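Local coordinates for 450aa long hypothetical fmu protein (Pyrococcus horikoshii, PDB 2YXL) that probably transfers a methyl group from S-adenosyl-L-methionine to carbon 5 of cytosine in RNA, at residues 418-423 with 436-441; 249-254 with 386-391. All coordinates share one frame; numbering follows the deposited sequence.

Interaction 1. Residues 418-423 with 436-441; sequences SPYDPG and HSTIGF
Tyr-420 presents the edge of its ring to one face of the His-436 imidazole, a T-shaped pair with centroids 4.9 Å apart and planes at 67°. The atom that leads is Tyr-420 CD2, which sits over the middle of the imidazole and comes 3.5 Å from His-436 CG. Behind it Tyr-420 CB adds a CH-pi contact, 4.2 Å from the His-436 ring centroid. The rim of the imidazole is engaged by Asp-421: His-436 NE2 donates a weak hydrogen bond to Asp-421 OD1 (3.3 Å, 149° at the hydrogen), with the carboxylate turned steeply against the ring plane. Further along the tyrosine, its OH lies 3.8 Å from Thr-438 CG2, the two side chains crossing at about a right angle.

The contact belongs to the C-terminal part of a Rossmann-like class I methyltransferase domain. Strand 421-422 pairs with strand 429-431, and the chain turns back through the short helix 433-436 into strand 441-447. Ser-437, with positive phi, is the first residue to leave the helical conformation and redirects the chain, after which Thr-438 faces Tyr-420.

Both rings are held at their polar ends. The backbone N of Trp-432 hydrogen-bonds to His-436 ND1, consistent with the ring hydrogen residing on NE2 and pointing to Asp-421. Asp-421 OD2 forms a salt bridge with Arg-435, so the carboxylate has a stronger partner than the histidine. With CG set anti to its carbonyl carbon (chi1 -56°), Tyr-420 reaches past His-436 to hydrogen-bond Glu-246 through its hydroxyl, and Thr-438 OG1 bonds the backbone N of Ala-247, both tying the pair to the start of helix 246-255. CG of Pro-419, a residue preceded by a cis peptide bond, rests against one face of the Tyr-420 ring near the rim.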
loop_
_atom_site.group_PDB
_atom_site.type_symbol
_atom_site.label_atom_id
_atom_site.label_comp_id
_atom_site.label_asym_id
_atom_site.label_seq_id
_atom_site.Cartn_x
_atom_site.Cartn_y
_atom_site.Cartn_z
ATOM N N SER A 418 -0.316 -1.027 23.917
ATOM C CA SER A 418 -1.496 -0.570 23.182
ATOM C C SER A 418 -1.184 -0.064 21.776
ATOM O O SER A 418 -0.159 0.580 21.567
ATOM C CB SER A 418 -2.237 0.505 23.971
ATOM O OG SER A 418 -2.979 -0.087 25.016
ATOM N N PRO A 419 -2.088 -0.326 20.811
ATOM C CA PRO A 419 -3.310 -1.111 20.956
ATOM C C PRO A 419 -3.220 -2.531 20.385
ATOM O O PRO A 419 -4.207 -3.268 20.405
ATOM C CB PRO A 419 -4.316 -0.289 20.149
ATOM C CG PRO A 419 -3.462 0.430 19.079
ATOM C CD PRO A 419 -2.005 0.259 19.462
ATOM N N TYR A 420 -2.048 -2.911 19.885
ATOM C CA TYR A 420 -1.903 -4.184 19.185
ATOM C C TYR A 420 -1.218 -5.263 20.025
ATOM O O TYR A 420 -1.355 -5.286 21.247
ATOM C CB TYR A 420 -1.208 -3.984 17.831
ATOM C CG TYR A 420 -1.897 -2.983 16.925
ATOM C CD1 TYR A 420 -1.290 -1.764 16.615
ATOM C CD2 TYR A 420 -3.159 -3.248 16.382
ATOM C CE1 TYR A 420 -1.916 -0.837 15.782
ATOM C CE2 TYR A 420 -3.794 -2.327 15.550
ATOM C CZ TYR A 420 -3.166 -1.124 15.253
ATOM O OH TYR A 420 -3.781 -0.207 14.432
ATOM N N ASP A 421 -0.490 -6.156 19.360
ATOM C CA ASP A 421 0.076 -7.338 20.003
ATOM C C ASP A 421 1.594 -7.258 20.187
ATOM O O ASP A 421 2.245 -6.410 19.575
ATOM C CB ASP A 421 -0.315 -8.588 19.206
ATOM C CG ASP A 421 -1.793 -8.923 19.331
ATOM O OD1 ASP A 421 -2.523 -8.204 20.054
ATOM O OD2 ASP A 421 -2.226 -9.909 18.706
ATOM N N PRO A 422 2.162 -8.127 21.049
ATOM C CA PRO A 422 3.613 -8.146 21.218
ATOM C C PRO A 422 4.322 -8.653 19.969
ATOM O O PRO A 422 3.817 -9.555 19.295
ATOM C CB PRO A 422 3.825 -9.142 22.368
ATOM C CG PRO A 422 2.493 -9.295 23.017
ATOM C CD PRO A 422 1.503 -9.115 21.923
ATOM N N GLY A 423 5.475 -8.062 19.665
ATOM C CA GLY A 423 6.356 -8.569 18.614
ATOM C C GLY A 423 7.184 -9.735 19.127
ATOM O O GLY A 423 6.941 -10.245 20.223
ATOM N N HIS A 436 -6.268 -7.737 13.485
ATOM C CA HIS A 436 -6.619 -6.344 13.779
ATOM C C HIS A 436 -7.340 -5.583 12.668
ATOM O O HIS A 436 -7.759 -4.446 12.878
ATOM C CB HIS A 436 -5.373 -5.562 14.209
ATOM C CG HIS A 436 -4.617 -6.195 15.335
ATOM N ND1 HIS A 436 -3.354 -6.723 15.179
ATOM C CD2 HIS A 436 -4.947 -6.384 16.634
ATOM C CE1 HIS A 436 -2.935 -7.206 16.335
ATOM N NE2 HIS A 436 -3.883 -7.014 17.235
ATOM N N SER A 437 -7.483 -6.201 11.499
ATOM C CA SER A 437 -8.123 -5.559 10.337
ATOM C C SER A 437 -7.453 -4.241 9.925
ATOM O O SER A 437 -8.117 -3.276 9.537
ATOM C CB SER A 437 -9.624 -5.361 10.570
ATOM O OG SER A 437 -10.279 -6.610 10.661
ATOM N N THR A 438 -6.131 -4.218 10.039
ATOM C CA THR A 438 -5.306 -3.145 9.495
ATOM C C THR A 438 -4.120 -3.828 8.814
ATOM O O THR A 438 -4.016 -5.052 8.858
ATOM C CB THR A 438 -4.876 -2.133 10.597
ATOM O OG1 THR A 438 -4.287 -0.975 9.994
ATOM C CG2 THR A 438 -3.900 -2.759 11.600
ATOM N N ILE A 439 -3.248 -3.056 8.170
ATOM C CA ILE A 439 -2.041 -3.611 7.537
ATOM C C ILE A 439 -1.069 -4.214 8.558
ATOM O O ILE A 439 -1.069 -3.827 9.727
ATOM C CB ILE A 439 -1.290 -2.547 6.698
ATOM C CG1 ILE A 439 -1.012 -1.288 7.539
ATOM C CG2 ILE A 439 -2.075 -2.228 5.420
ATOM C CD1 ILE A 439 -0.012 -0.322 6.925
ATOM N N GLY A 440 -0.254 -5.169 8.109
ATOM C CA GLY A 440 0.850 -5.696 8.917
ATOM C C GLY A 440 1.826 -4.576 9.232
ATOM O O GLY A 440 2.244 -3.842 8.338
ATOM N N PHE A 441 2.182 -4.434 10.502
ATOM C CA PHE A 441 2.975 -3.290 10.940
ATOM C C PHE A 441 3.889 -3.651 12.106
ATOM O O PHE A 441 3.632 -4.617 12.831
ATOM C CB PHE A 441 2.041 -2.150 11.346
ATOM C CG PHE A 441 2.529 -0.785 10.956
ATOM C CD1 PHE A 441 3.142 0.042 11.891
ATOM C CD2 PHE A 441 2.356 -0.316 9.660
ATOM C CE1 PHE A 441 3.581 1.314 11.542
ATOM C CE2 PHE A 441 2.792 0.956 9.295
ATOM C CZ PHE A 441 3.409 1.773 10.241
#

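Interaction 2. Residues 249-254 with 386-391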
loop_
_atom_site.group_PDB
_atom_site.type_symbol
_atom_site.label_atom_id
_atom_site.label_comp_id
_atom_site.label_asym_id
_atom_site.label_seq_id
_atom_site.Cartn_x
_atom_site.Cartn_y
_atom_site.Cartn_z
ATOM N N ALA A 249 -1.467 5.485 11.745
ATOM C CA ALA A 249 -1.917 6.550 12.647
ATOM C C ALA A 249 -1.442 6.333 14.083
ATOM O O ALA A 249 -1.124 7.294 14.786
ATOM C CB ALA A 249 -3.421 6.671 12.610
ATOM N N VAL A 250 -1.409 5.069 14.509
ATOM C CA VAL A 250 -0.941 4.684 15.843
ATOM C C VAL A 250 0.533 5.062 16.047
ATOM O O VAL A 250 0.917 5.529 17.125
ATOM C CB VAL A 250 -1.159 3.163 16.096
ATOM C CG1 VAL A 250 -0.429 2.691 17.356
ATOM C CG2 VAL A 250 -2.646 2.841 16.187
ATOM N N ALA A 251 1.339 4.872 15.004
ATOM C CA ALA A 251 2.768 5.198 15.031
ATOM C C ALA A 251 3.047 6.583 15.613
ATOM O O ALA A 251 3.761 6.699 16.611
ATOM C CB ALA A 251 3.378 5.064 13.636
ATOM N N SER A 252 2.466 7.621 15.011
ATOM C CA SER A 252 2.662 8.998 15.477
ATOM C C SER A 252 2.192 9.215 16.912
ATOM O O SER A 252 2.827 9.950 17.666
ATOM C CB SER A 252 1.977 9.999 14.547
ATOM O OG SER A 252 2.619 10.046 13.285
ATOM N N ILE A 253 1.082 8.578 17.284
ATOM C CA ILE A 253 0.535 8.704 18.639
ATOM C C ILE A 253 1.480 8.076 19.669
ATOM O O ILE A 253 1.667 8.618 20.756
ATOM C CB ILE A 253 -0.906 8.115 18.741
ATOM C CG1 ILE A 253 -1.883 8.964 17.923
ATOM C CG2 ILE A 253 -1.384 8.041 20.201
ATOM C CD1 ILE A 253 -3.124 8.220 17.447
ATOM N N VAL A 254 2.080 6.945 19.305
ATOM C CA VAL A 254 3.026 6.236 20.173
ATOM C C VAL A 254 4.297 7.057 20.451
ATOM O O VAL A 254 4.704 7.190 21.608
ATOM C CB VAL A 254 3.363 4.825 19.607
ATOM C CG1 VAL A 254 4.634 4.248 20.239
ATOM C CG2 VAL A 254 2.184 3.882 19.818
ATOM N N LEU A 386 11.318 6.315 17.318
ATOM C CA LEU A 386 10.388 5.263 16.922
ATOM C C LEU A 386 10.744 4.725 15.548
ATOM O O LEU A 386 10.864 5.479 14.580
ATOM C CB LEU A 386 8.926 5.728 16.958
ATOM C CG LEU A 386 7.881 4.722 16.441
ATOM C CD1 LEU A 386 7.726 3.498 17.348
ATOM C CD2 LEU A 386 6.539 5.401 16.228
ATOM N N TYR A 387 10.925 3.412 15.489
ATOM C CA TYR A 387 11.190 2.723 14.244
ATOM C C TYR A 387 9.944 1.932 13.851
ATOM O O TYR A 387 9.413 1.152 14.648
ATOM C CB TYR A 387 12.403 1.804 14.410
ATOM C CG TYR A 387 12.725 0.939 13.213
ATOM C CD1 TYR A 387 13.490 1.433 12.153
ATOM C CD2 TYR A 387 12.292 -0.383 13.154
ATOM C CE1 TYR A 387 13.806 0.631 11.055
ATOM C CE2 TYR A 387 12.601 -1.193 12.060
ATOM C CZ TYR A 387 13.357 -0.679 11.018
ATOM O OH TYR A 387 13.650 -1.479 9.939
ATOM N N THR A 388 9.467 2.162 12.633
ATOM C CA THR A 388 8.328 1.418 12.106
ATOM C C THR A 388 8.576 0.991 10.674
ATOM O O THR A 388 9.246 1.692 9.916
ATOM C CB THR A 388 6.996 2.226 12.134
ATOM O OG1 THR A 388 7.126 3.416 11.345
ATOM C CG2 THR A 388 6.585 2.588 13.547
ATOM N N THR A 389 8.047 -0.180 10.333
ATOM C CA THR A 389 7.902 -0.617 8.950
ATOM C C THR A 389 6.484 -1.154 8.765
ATOM O O THR A 389 5.799 -1.483 9.740
ATOM C CB THR A 389 8.892 -1.748 8.573
ATOM O OG1 THR A 389 8.468 -2.979 9.174
ATOM C CG2 THR A 389 10.324 -1.417 9.011
ATOM N N CYS A 390 6.043 -1.235 7.514
ATOM C CA CYS A 390 4.827 -1.971 7.199
ATOM C C CYS A 390 5.211 -3.307 6.566
ATOM O O CYS A 390 4.667 -3.716 5.543
ATOM C CB CYS A 390 3.891 -1.152 6.312
ATOM S SG CYS A 390 4.696 -0.421 4.894
ATOM N N SER A 391 6.174 -3.971 7.199
ATOM C CA SER A 391 6.654 -5.279 6.777
ATOM C C SER A 391 6.406 -6.291 7.888
ATOM O O SER A 391 6.392 -5.937 9.066
ATOM C CB SER A 391 8.146 -5.213 6.445
ATOM O OG SER A 391 8.688 -6.512 6.274
#
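Thr-388 meets Ala-251 through its methyl alone, its two branches being divided between a helix and a polar site. Its CG2 lies 4.1 Å from Ala-251 CB. The hydroxyl (chi1 60°) occupies the more enclosed position between backbone N and carbonyl carbon, and from there it hydrogen-bonds Asp-337, a predicted S-adenosyl-L-methionine-binding residue.

The same alanine methyl also touches Leu-386, with Ala-251 CB 4.1 Å from Leu-386 CD2, so that one small side chain bridges two residues spaced by two along the strand and facing the helix. Extended with CG anti to its backbone N, Leu-386 sends its two methyls to different places: CD2 goes to Ala-251, where it also lies against the carbonyl, and CD1 approaches Val-254 CG1 at 4.3 Å, one helical turn further on. Apart from that carbonyl, side chain meets side chain only through methyl groups, over a modest area.

Two residues after Thr-388 comes Cys-390, the predicted nucleophile. Thr-389 OG1 accepts a hydrogen bond from the backbone N of Ser-391 (3.2 Å), an ST turn that shapes the chain around the cysteine. Bound sinefungin is about 7 Å from the side chain of Thr-388.

Over their short segments the helix and strand axes run antiparallel, at 173°, and come within 9.5 Å of each other. Helix 246-255 therefore packs on one face of the Rossmann-like sheet, where strand 383-389 lies between strand 331-337, parallel to it, and strand 441-447, antiparallel; helix 272-280, which begins at Gly-272 and Lys-273 of the predicted cofactor loop, borders the same helix through Ala-251, Ser-252 and Ile-253.

Both contacts are largely buried and both involve helix 246-255, directly in interaction 2 and through side chains between Glu-246 and Val-250 in interaction 1. Their chemistry follows their place. Interaction 2, against a central strand of the sheet, consists of methyl packing, whereas interaction 1, toward its antiparallel margin, combines an aromatic pair with a carboxylate. Among the places where they touch, Pro-419 CD lies 3.6 Å from Val-250 CG1 and Phe-441 CE1 lies 3.6 Å from Thr-388 CB. Val-250, which does not touch 386-391, packs on Pro-419 and Tyr-420 instead. Interaction 2 lies nearer the bound sinefungin and contains the predicted nucleophile.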